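Local coordinates for protein PTS system fructose-specific EIIB component (Bacillus subtilis, PDB 1BLE) that relays a phosphoryl group from phospho-EIIA through a phosphohistidine to incoming fructose, as a subunit of a phosphotransferase-system sugar transporter, at residues R30-D36 against K57-V63; N3-I9 against V78-F84; I128-E132 against F154-R159. One frame throughout, in Å; residues are numbered along the deposited sequence.

Contact 1. Residues R30-D36 against K57-V63; sequences RIIVVSD and KASAVSV
Ile31 gives its N-H to the carbonyl of Lys57, the first rung between strands 30-34 and 57-61, which belong to a beta-alpha-beta crossover: adjacent parallel strands joined through helices 36-40 and 42-49, at the edge of the sheet. The two run 12° apart. Toward this partner Ile31 and Val33 use both N-H and C=O, Ser35 its N-H alone: Ile31 O takes the N-H of Ser59, Val33 N reaches Ser59 O, Val33 O accepts from Val61 N at 2.9 Å, and Ser35 N closes the run on Val61 O. Ile32, turned the other way, bonds instead to strand 79-84, so strand 30-34 is held from both edges.

On the face carrying Ile32, Val34 and Val61, the CG2 methyls of Ile32 and Val61 meet. Val33 and Ala60 oppose each other on the other face, CB to CB at 4.1 Å. At the strand start the tail of Arg30 swings past Lys57, its NH2 lying 3.8 Å from Lys57 CD. A neighbouring subunit lays its Met43 on Ile32, Ser59 and Val61.

Past the strands both segments run on into helices, with Ser35 and Ser62 as N-caps: Ser35 OG bonds to Ile38 N and to Glu85, Ser62 OG weakly to Ser64 N and Lys65 N. Asp36 joins the two turns. Its CG, set beside its own backbone N by chi1 of -72°, lies 4.1 Å from Ser62 CB, and OD2 4.2 Å from the same atom. OD1 lies against Val63 CB and CG2 and accepts the N-H of Val63 at 3.2 Å, from above the carboxylate plane (48° out of it).

Contact 2. Residues N3-I9 against V78-F84; sequences NIVLARI and VTAMLLF
Asn3 N and Val78 O make the first of six backbone hydrogen bonds that zip segments 3-9 and 78-84 together, parallel strands 17° apart, with Val78 just ahead of its strand. Asn3 O takes Ala80 N, Val5 N goes to Ala80 O, Leu82 N to Leu6 O, Arg8 N to Leu82 O, and Phe84 N to Arg8 O at 2.7 Å. A beta bulge at Val5, where psi is -17°, interrupts the ladder: from the pair Ile4-Ala80 to Ala7-Leu82, strand 3-10 spends one residue more.

Apolar contacts fall on both faces. On one, Ile4 CD1 meets Leu82 CD1 at 3.8 Å, and Ala7 CB comes obliquely to Phe84 CE2 at 4.0 Å. Arg8 O sits at the edge of the Phe84 ring, near its plane. Helix 88-94 packs on this face, touching Ile9, Leu82 and Phe84. On the other, Leu6 and Met81 run alongside each other; with CG anti to the backbone N in both, Leu6 CD2 lies along the extended methionine near SD and CE. Leu83 CD2 rests against the aliphatic part of Arg8, 4.0 Å from Arg8 CB, and Leu19 of helix 18-26 covers Met81 and Leu83.

The polar end of the Arg8 side chain finds its partners beyond the two strands: Asn104, the Arg144 carbonyl and Asp10, which should fix its rotation. This side chain is about 8 Å from that of His15, the active-site residue that carries the phosphoryl group during transfer. Parallel central strands with helices on both faces, here 18-26 and 88-94, are typical of an open alpha/beta fold.

Contact 3. Residues I128-E132 against F154-R159; sequences IKAFE and FVQILR
Side chains alone join these two helices, which lie toward the C-terminal end of the alpha/beta fold: 128-132, part of helix 125-136, and the short helix 154-159 that follows the last strand of the sheet. The axes of the two segments cross at -140° and come no nearer than 11.5 Å, a separation bridged by large residues. Phe131 and Phe154 form a T-shaped pair. The edge of Phe154 points at the face of Phe131, with CE2 of Phe154 poised over the ring centre, 3.5 Å above the plane; the planes stand at 60°. Phe154 gets there because its CG lies anti to the backbone N, carrying the ring across the gap. Leu141 of the sheet, Val123 and Pro87 also pack on Phe131.

Leu158 fills in beside the rings with its two branches divided between partners: CD2 reaches the CB of Phe131 at 3.8 Å, while CD1 lies 4.2 Å from Ile128 CG1. Ile117 also touches this leucine.

A salt bridge between Glu132 and Arg159 completes the contact. Glu132, bent at chi2, and Arg159, bent at chi2 and chi3, fold their charged ends toward each other, and the carboxylate and guanidinium planes are 59° apart, so this is no flat two-pronged pairing. A single carboxylate oxygen carries it: Glu132 OE1 lies over one face of the guanidinium, 2.7 Å from Arg159 NH1.

Overall arrangement
Contacts 1 and 2 are pieces of one sheet, in the order 57-61, 30-34, 79-84, 3-10. Their centres are 10 Å apart, and strands 30-34 and 79-84 join them directly, with a probable hydrogen bond between Leu83 N and Ile32 O, another between Val34 N and Leu83 O, and Val34 packed on Phe84. Along the chain, contact 1 falls wholly between the two strands of contact 2; contact 3 comes after both. Its helices lie across the chain's centre from contact 1, 25 Å between centres, but reach contact 2 where Ile9 touches Phe131. The parallel strands of contacts 1 and 2 lie nearer His15, which accepts the phosphoryl group; contact 3 lies away from it.

Contact 1. Residues R30-D36 against K57-V63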
loop_
_atom_site.group_PDB
_atom_site.type_symbol
_atom_site.label_atom_id
_atom_site.label_comp_id
_atom_site.label_asym_id
_atom_site.label_seq_id
_atom_site.Cartn_x
_atom_site.Cartn_y
_atom_site.Cartn_z
ATOM N N ARG A 30 -9.441 2.169 -12.056
ATOM C CA ARG A 30 -8.509 2.770 -11.106
ATOM C C ARG A 30 -8.738 4.213 -10.667
ATOM O O ARG A 30 -9.330 4.998 -11.398
ATOM C CB ARG A 30 -7.113 2.676 -11.688
ATOM C CG ARG A 30 -7.050 3.124 -13.110
ATOM C CD ARG A 30 -5.764 2.615 -13.737
ATOM N NE ARG A 30 -5.728 1.161 -13.969
ATOM C CZ ARG A 30 -4.599 0.451 -14.039
ATOM N NH1 ARG A 30 -3.418 1.062 -13.872
ATOM N NH2 ARG A 30 -4.637 -0.846 -14.352
ATOM N N ILE A 31 -8.227 4.541 -9.475
ATOM C CA ILE A 31 -8.294 5.871 -8.888
ATOM C C ILE A 31 -6.864 6.346 -8.738
ATOM O O ILE A 31 -6.051 5.688 -8.112
ATOM C CB ILE A 31 -8.893 5.843 -7.491
ATOM C CG1 ILE A 31 -10.338 5.472 -7.576
ATOM C CG2 ILE A 31 -8.862 7.215 -6.840
ATOM C CD1 ILE A 31 -10.952 5.492 -6.222
ATOM N N ILE A 32 -6.548 7.498 -9.288
ATOM C CA ILE A 32 -5.203 7.978 -9.153
ATOM C C ILE A 32 -5.198 9.344 -8.488
ATOM O O ILE A 32 -5.943 10.243 -8.886
ATOM C CB ILE A 32 -4.534 8.063 -10.524
ATOM C CG1 ILE A 32 -4.537 6.694 -11.182
ATOM C CG2 ILE A 32 -3.125 8.564 -10.390
ATOM C CD1 ILE A 32 -4.402 6.769 -12.676
ATOM N N VAL A 33 -4.402 9.481 -7.434
ATOM C CA VAL A 33 -4.277 10.779 -6.745
ATOM C C VAL A 33 -3.098 11.476 -7.417
ATOM O O VAL A 33 -2.004 10.908 -7.540
ATOM C CB VAL A 33 -4.036 10.612 -5.210
ATOM C CG1 VAL A 33 -3.627 11.915 -4.579
ATOM C CG2 VAL A 33 -5.296 10.176 -4.563
ATOM N N VAL A 34 -3.355 12.659 -7.953
ATOM C CA VAL A 34 -2.307 13.402 -8.658
ATOM C C VAL A 34 -1.892 14.587 -7.776
ATOM O O VAL A 34 -2.696 15.467 -7.485
ATOM C CB VAL A 34 -2.833 13.877 -10.058
ATOM C CG1 VAL A 34 -1.743 14.472 -10.878
ATOM C CG2 VAL A 34 -3.461 12.716 -10.823
ATOM N N SER A 35 -0.660 14.562 -7.285
ATOM C CA SER A 35 -0.159 15.637 -6.421
ATOM C C SER A 35 1.304 15.421 -6.204
ATOM O O SER A 35 1.680 14.339 -5.820
ATOM C CB SER A 35 -0.859 15.636 -5.056
ATOM O OG SER A 35 -0.053 16.279 -4.070
ATOM N N ASP A 36 2.126 16.452 -6.415
ATOM C CA ASP A 36 3.580 16.330 -6.220
ATOM C C ASP A 36 3.926 16.149 -4.739
ATOM O O ASP A 36 4.679 15.249 -4.401
ATOM C CB ASP A 36 4.335 17.527 -6.807
ATOM C CG ASP A 36 4.361 17.534 -8.346
ATOM O OD1 ASP A 36 3.280 17.499 -8.982
ATOM O OD2 ASP A 36 5.472 17.607 -8.917
ATOM N N LYS A 57 -8.081 -0.612 -8.269
ATOM C CA LYS A 57 -6.663 -0.344 -8.144
ATOM C C LYS A 57 -6.532 1.157 -7.857
ATOM O O LYS A 57 -7.316 1.956 -8.336
ATOM C CB LYS A 57 -5.919 -0.790 -9.425
ATOM C CG LYS A 57 -6.186 -2.286 -9.832
ATOM C CD LYS A 57 -5.586 -2.687 -11.208
ATOM C CE LYS A 57 -6.237 -3.965 -11.796
ATOM N NZ LYS A 57 -7.706 -3.791 -12.110
ATOM N N ALA A 58 -5.595 1.521 -6.998
ATOM C CA ALA A 58 -5.396 2.892 -6.596
ATOM C C ALA A 58 -3.932 3.183 -6.524
ATOM O O ALA A 58 -3.161 2.324 -6.192
ATOM C CB ALA A 58 -5.974 3.076 -5.269
ATOM N N SER A 59 -3.531 4.400 -6.827
ATOM C CA SER A 59 -2.108 4.741 -6.717
ATOM C C SER A 59 -1.945 6.246 -6.674
ATOM O O SER A 59 -2.863 6.985 -7.034
ATOM C CB SER A 59 -1.293 4.147 -7.864
ATOM O OG SER A 59 -1.409 4.963 -9.017
ATOM N N ALA A 60 -0.820 6.709 -6.159
ATOM C CA ALA A 60 -0.596 8.152 -6.081
ATOM C C ALA A 60 0.665 8.540 -6.836
ATOM O O ALA A 60 1.764 8.067 -6.555
ATOM C CB ALA A 60 -0.524 8.626 -4.641
ATOM N N VAL A 61 0.491 9.386 -7.827
ATOM C CA VAL A 61 1.601 9.822 -8.629
ATOM C C VAL A 61 1.655 11.346 -8.643
ATOM O O VAL A 61 0.763 12.014 -8.114
ATOM C CB VAL A 61 1.439 9.287 -10.047
ATOM C CG1 VAL A 61 1.703 7.842 -10.066
ATOM C CG2 VAL A 61 0.016 9.573 -10.565
ATOM N N SER A 62 2.718 11.871 -9.244
ATOM C CA SER A 62 2.978 13.301 -9.403
ATOM C C SER A 62 2.466 13.821 -10.758
ATOM O O SER A 62 2.230 13.037 -11.681
ATOM C CB SER A 62 4.479 13.560 -9.315
ATOM O OG SER A 62 5.169 13.177 -10.500
ATOM N N VAL A 63 2.344 15.142 -10.895
ATOM C CA VAL A 63 1.863 15.731 -12.143
ATOM C C VAL A 63 2.692 15.281 -13.338
ATOM O O VAL A 63 2.171 15.089 -14.432
ATOM C CB VAL A 63 1.841 17.250 -12.065
ATOM C CG1 VAL A 63 1.506 17.857 -13.438
ATOM C CG2 VAL A 63 0.806 17.664 -11.026
#

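Contact 2. Residues N3-I9 against V78-F84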
loop_
_atom_site.group_PDB
_atom_site.type_symbol
_atom_site.label_atom_id
_atom_site.label_comp_id
_atom_site.label_asym_id
_atom_site.label_seq_id
_atom_site.Cartn_x
_atom_site.Cartn_y
_atom_site.Cartn_z
ATOM N N ASN A 3 -8.675 6.757 -20.680
ATOM C CA ASN A 3 -9.987 7.410 -20.625
ATOM C C ASN A 3 -10.297 7.934 -19.231
ATOM O O ASN A 3 -10.639 7.161 -18.326
ATOM C CB ASN A 3 -11.094 6.447 -21.106
ATOM C CG ASN A 3 -12.499 7.079 -21.089
ATOM O OD1 ASN A 3 -13.483 6.378 -21.245
ATOM N ND2 ASN A 3 -12.591 8.392 -20.884
ATOM N N ILE A 4 -10.170 9.251 -19.075
ATOM C CA ILE A 4 -10.417 9.972 -17.816
ATOM C C ILE A 4 -11.928 10.303 -17.692
ATOM O O ILE A 4 -12.438 11.212 -18.364
ATOM C CB ILE A 4 -9.561 11.266 -17.791
ATOM C CG1 ILE A 4 -8.083 10.893 -17.687
ATOM C CG2 ILE A 4 -9.984 12.162 -16.686
ATOM C CD1 ILE A 4 -7.132 12.081 -17.720
ATOM N N VAL A 5 -12.638 9.598 -16.811
ATOM C CA VAL A 5 -14.066 9.788 -16.673
ATOM C C VAL A 5 -14.527 10.891 -15.720
ATOM O O VAL A 5 -15.686 11.345 -15.795
ATOM C CB VAL A 5 -14.766 8.442 -16.332
ATOM C CG1 VAL A 5 -14.472 7.425 -17.369
ATOM C CG2 VAL A 5 -14.321 7.917 -15.022
ATOM N N LEU A 6 -13.620 11.336 -14.841
ATOM C CA LEU A 6 -13.924 12.379 -13.837
ATOM C C LEU A 6 -12.641 12.850 -13.231
ATOM O O LEU A 6 -11.816 12.005 -12.917
ATOM C CB LEU A 6 -14.755 11.779 -12.692
ATOM C CG LEU A 6 -15.140 12.634 -11.485
ATOM C CD1 LEU A 6 -16.340 13.508 -11.879
ATOM C CD2 LEU A 6 -15.451 11.722 -10.280
ATOM N N ALA A 7 -12.454 14.169 -13.110
ATOM C CA ALA A 7 -11.263 14.758 -12.463
ATOM C C ALA A 7 -11.921 15.445 -11.275
ATOM O O ALA A 7 -12.784 16.286 -11.472
ATOM C CB ALA A 7 -10.609 15.754 -13.360
ATOM N N ARG A 8 -11.571 15.054 -10.050
ATOM C CA ARG A 8 -12.219 15.613 -8.842
ATOM C C ARG A 8 -11.310 16.271 -7.843
ATOM O O ARG A 8 -10.224 15.757 -7.556
ATOM C CB ARG A 8 -12.984 14.512 -8.077
ATOM C CG ARG A 8 -13.621 14.977 -6.764
ATOM C CD ARG A 8 -14.462 13.896 -6.126
ATOM N NE ARG A 8 -15.784 14.419 -5.854
ATOM C CZ ARG A 8 -16.309 14.586 -4.651
ATOM N NH1 ARG A 8 -15.660 14.257 -3.567
ATOM N NH2 ARG A 8 -17.469 15.175 -4.535
ATOM N N ILE A 9 -11.782 17.375 -7.271
ATOM C CA ILE A 9 -11.016 18.063 -6.263
ATOM C C ILE A 9 -11.603 17.676 -4.927
ATOM O O ILE A 9 -12.799 17.843 -4.670
ATOM C CB ILE A 9 -11.071 19.582 -6.382
ATOM C CG1 ILE A 9 -10.433 20.038 -7.697
ATOM C CG2 ILE A 9 -10.338 20.224 -5.183
ATOM C CD1 ILE A 9 -10.446 21.549 -7.851
ATOM N N VAL A 78 -7.772 2.307 -20.728
ATOM C CA VAL A 78 -8.088 2.193 -19.289
ATOM C C VAL A 78 -9.037 3.318 -18.858
ATOM O O VAL A 78 -8.932 4.456 -19.349
ATOM C CB VAL A 78 -6.817 2.307 -18.394
ATOM C CG1 VAL A 78 -7.205 2.244 -16.942
ATOM C CG2 VAL A 78 -5.827 1.218 -18.695
ATOM N N THR A 79 -9.941 2.997 -17.930
ATOM C CA THR A 79 -10.919 3.945 -17.428
ATOM C C THR A 79 -10.530 4.367 -16.024
ATOM O O THR A 79 -10.572 3.555 -15.101
ATOM C CB THR A 79 -12.315 3.300 -17.451
ATOM O OG1 THR A 79 -12.861 3.462 -18.763
ATOM C CG2 THR A 79 -13.263 3.923 -16.429
ATOM N N ALA A 80 -10.205 5.647 -15.857
ATOM C CA ALA A 80 -9.774 6.170 -14.565
ATOM C C ALA A 80 -10.479 7.406 -14.062
ATOM O O ALA A 80 -11.092 8.169 -14.817
ATOM C CB ALA A 80 -8.308 6.461 -14.614
ATOM N N MET A 81 -10.284 7.651 -12.773
ATOM C CA MET A 81 -10.856 8.788 -12.070
ATOM C C MET A 81 -9.694 9.409 -11.280
ATOM O O MET A 81 -8.992 8.699 -10.557
ATOM C CB MET A 81 -11.946 8.265 -11.144
ATOM C CG MET A 81 -12.659 9.302 -10.388
ATOM S SD MET A 81 -13.805 8.581 -9.256
ATOM C CE MET A 81 -13.791 9.952 -8.055
ATOM N N LEU A 82 -9.413 10.695 -11.515
ATOM C CA LEU A 82 -8.314 11.421 -10.825
ATOM C C LEU A 82 -8.803 12.224 -9.603
ATOM O O LEU A 82 -9.923 12.767 -9.595
ATOM C CB LEU A 82 -7.630 12.384 -11.791
ATOM C CG LEU A 82 -7.132 11.773 -13.100
ATOM C CD1 LEU A 82 -6.567 12.844 -14.006
ATOM C CD2 LEU A 82 -6.056 10.753 -12.799
ATOM N N LEU A 83 -7.965 12.275 -8.574
ATOM C CA LEU A 83 -8.263 13.016 -7.372
ATOM C C LEU A 83 -7.221 14.104 -7.223
ATOM O O LEU A 83 -6.019 13.849 -7.386
ATOM C CB LEU A 83 -8.221 12.090 -6.175
ATOM C CG LEU A 83 -9.549 11.368 -5.945
ATOM C CD1 LEU A 83 -9.396 10.358 -4.811
ATOM C CD2 LEU A 83 -10.626 12.404 -5.629
ATOM N N PHE A 84 -7.662 15.317 -6.921
ATOM C CA PHE A 84 -6.741 16.443 -6.769
ATOM C C PHE A 84 -6.967 17.122 -5.423
ATOM O O PHE A 84 -8.065 17.124 -4.898
ATOM C CB PHE A 84 -6.944 17.474 -7.914
ATOM C CG PHE A 84 -6.592 16.954 -9.285
ATOM C CD1 PHE A 84 -5.292 16.976 -9.741
ATOM C CD2 PHE A 84 -7.556 16.368 -10.091
ATOM C CE1 PHE A 84 -4.977 16.413 -10.977
ATOM C CE2 PHE A 84 -7.236 15.815 -11.302
ATOM C CZ PHE A 84 -5.960 15.835 -11.749
#

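Contact 3. Residues I128-E132 against F154-R159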
loop_
_atom_site.group_PDB
_atom_site.type_symbol
_atom_site.label_atom_id
_atom_site.label_comp_id
_atom_site.label_asym_id
_atom_site.label_seq_id
_atom_site.Cartn_x
_atom_site.Cartn_y
_atom_site.Cartn_z
ATOM N N ILE A 128 -7.963 30.649 -6.423
ATOM C CA ILE A 128 -8.827 31.452 -7.285
ATOM C C ILE A 128 -8.235 31.728 -8.649
ATOM O O ILE A 128 -8.935 31.599 -9.660
ATOM C CB ILE A 128 -9.200 32.760 -6.589
ATOM C CG1 ILE A 128 -10.007 32.429 -5.323
ATOM C CG2 ILE A 128 -9.971 33.658 -7.517
ATOM C CD1 ILE A 128 -10.486 33.614 -4.521
ATOM N N LYS A 129 -6.954 32.091 -8.695
ATOM C CA LYS A 129 -6.306 32.335 -9.969
ATOM C C LYS A 129 -6.459 31.085 -10.825
ATOM O O LYS A 129 -6.962 31.160 -11.963
ATOM C CB LYS A 129 -4.828 32.650 -9.762
ATOM C CG LYS A 129 -4.567 33.891 -8.913
ATOM N N ALA A 130 -6.128 29.930 -10.232
ATOM C CA ALA A 130 -6.192 28.632 -10.924
ATOM C C ALA A 130 -7.593 28.223 -11.397
ATOM O O ALA A 130 -7.737 27.615 -12.483
ATOM C CB ALA A 130 -5.553 27.544 -10.094
ATOM N N PHE A 131 -8.616 28.521 -10.585
ATOM C CA PHE A 131 -9.986 28.240 -10.992
ATOM C C PHE A 131 -10.256 29.149 -12.210
ATOM O O PHE A 131 -10.972 28.743 -13.136
ATOM C CB PHE A 131 -10.989 28.532 -9.874
ATOM C CG PHE A 131 -11.187 27.391 -8.897
ATOM C CD1 PHE A 131 -11.443 26.095 -9.346
ATOM C CD2 PHE A 131 -11.150 27.620 -7.511
ATOM C CE1 PHE A 131 -11.660 25.052 -8.429
ATOM C CE2 PHE A 131 -11.362 26.592 -6.595
ATOM C CZ PHE A 131 -11.617 25.312 -7.046
ATOM N N GLU A 132 -9.685 30.368 -12.221
ATOM C CA GLU A 132 -9.856 31.288 -13.362
ATOM C C GLU A 132 -9.222 30.610 -14.576
ATOM O O GLU A 132 -9.930 30.184 -15.506
ATOM C CB GLU A 132 -9.170 32.651 -13.131
ATOM C CG GLU A 132 -9.620 33.469 -11.894
ATOM C CD GLU A 132 -10.972 34.203 -12.044
ATOM O OE1 GLU A 132 -11.855 33.745 -12.818
ATOM O OE2 GLU A 132 -11.158 35.237 -11.344
ATOM N N PHE A 154 -19.918 26.136 -10.613
ATOM C CA PHE A 154 -18.964 26.682 -9.678
ATOM C C PHE A 154 -18.512 28.049 -10.045
ATOM O O PHE A 154 -18.292 28.871 -9.155
ATOM C CB PHE A 154 -17.746 25.816 -9.553
ATOM C CG PHE A 154 -16.910 26.187 -8.396
ATOM C CD1 PHE A 154 -17.445 26.118 -7.108
ATOM C CD2 PHE A 154 -15.603 26.629 -8.577
ATOM C CE1 PHE A 154 -16.681 26.480 -6.018
ATOM C CE2 PHE A 154 -14.817 27.000 -7.491
ATOM C CZ PHE A 154 -15.351 26.923 -6.213
ATOM N N VAL A 155 -18.320 28.273 -11.343
ATOM C CA VAL A 155 -17.881 29.570 -11.848
ATOM C C VAL A 155 -18.821 30.682 -11.388
ATOM O O VAL A 155 -18.380 31.617 -10.718
ATOM C CB VAL A 155 -17.727 29.571 -13.379
ATOM C CG1 VAL A 155 -17.610 30.986 -13.895
ATOM C CG2 VAL A 155 -16.469 28.785 -13.771
ATOM N N GLN A 156 -20.112 30.561 -11.685
ATOM C CA GLN A 156 -21.067 31.567 -11.236
ATOM C C GLN A 156 -20.928 31.730 -9.710
ATOM O O GLN A 156 -20.792 32.852 -9.232
ATOM C CB GLN A 156 -22.525 31.217 -11.633
ATOM N N ILE A 157 -20.834 30.626 -8.963
ATOM C CA ILE A 157 -20.725 30.712 -7.492
ATOM C C ILE A 157 -19.488 31.479 -6.999
ATOM O O ILE A 157 -19.578 32.326 -6.104
ATOM C CB ILE A 157 -20.794 29.312 -6.834
ATOM C CG1 ILE A 157 -22.221 28.796 -6.841
ATOM C CG2 ILE A 157 -20.265 29.338 -5.402
ATOM C CD1 ILE A 157 -22.305 27.361 -6.444
ATOM N N LEU A 158 -18.340 31.179 -7.594
ATOM C CA LEU A 158 -17.085 31.821 -7.226
ATOM C C LEU A 158 -17.102 33.307 -7.538
ATOM O O LEU A 158 -16.674 34.105 -6.702
ATOM C CB LEU A 158 -15.929 31.149 -7.958
ATOM C CG LEU A 158 -14.531 31.767 -7.907
ATOM C CD1 LEU A 158 -13.959 31.744 -6.510
ATOM C CD2 LEU A 158 -13.639 30.995 -8.851
ATOM N N ARG A 159 -17.590 33.680 -8.724
ATOM C CA ARG A 159 -17.664 35.097 -9.152
ATOM C C ARG A 159 -18.512 35.988 -8.227
ATOM O O ARG A 159 -18.111 37.114 -7.911
ATOM C CB ARG A 159 -18.230 35.223 -10.574
ATOM C CG ARG A 159 -17.559 34.378 -11.625
ATOM C CD ARG A 159 -16.179 34.852 -11.954
ATOM N NE ARG A 159 -15.914 34.555 -13.355
ATOM C CZ ARG A 159 -14.801 34.872 -14.007
ATOM N NH1 ARG A 159 -13.825 35.506 -13.369
ATOM N NH2 ARG A 159 -14.679 34.579 -15.298
#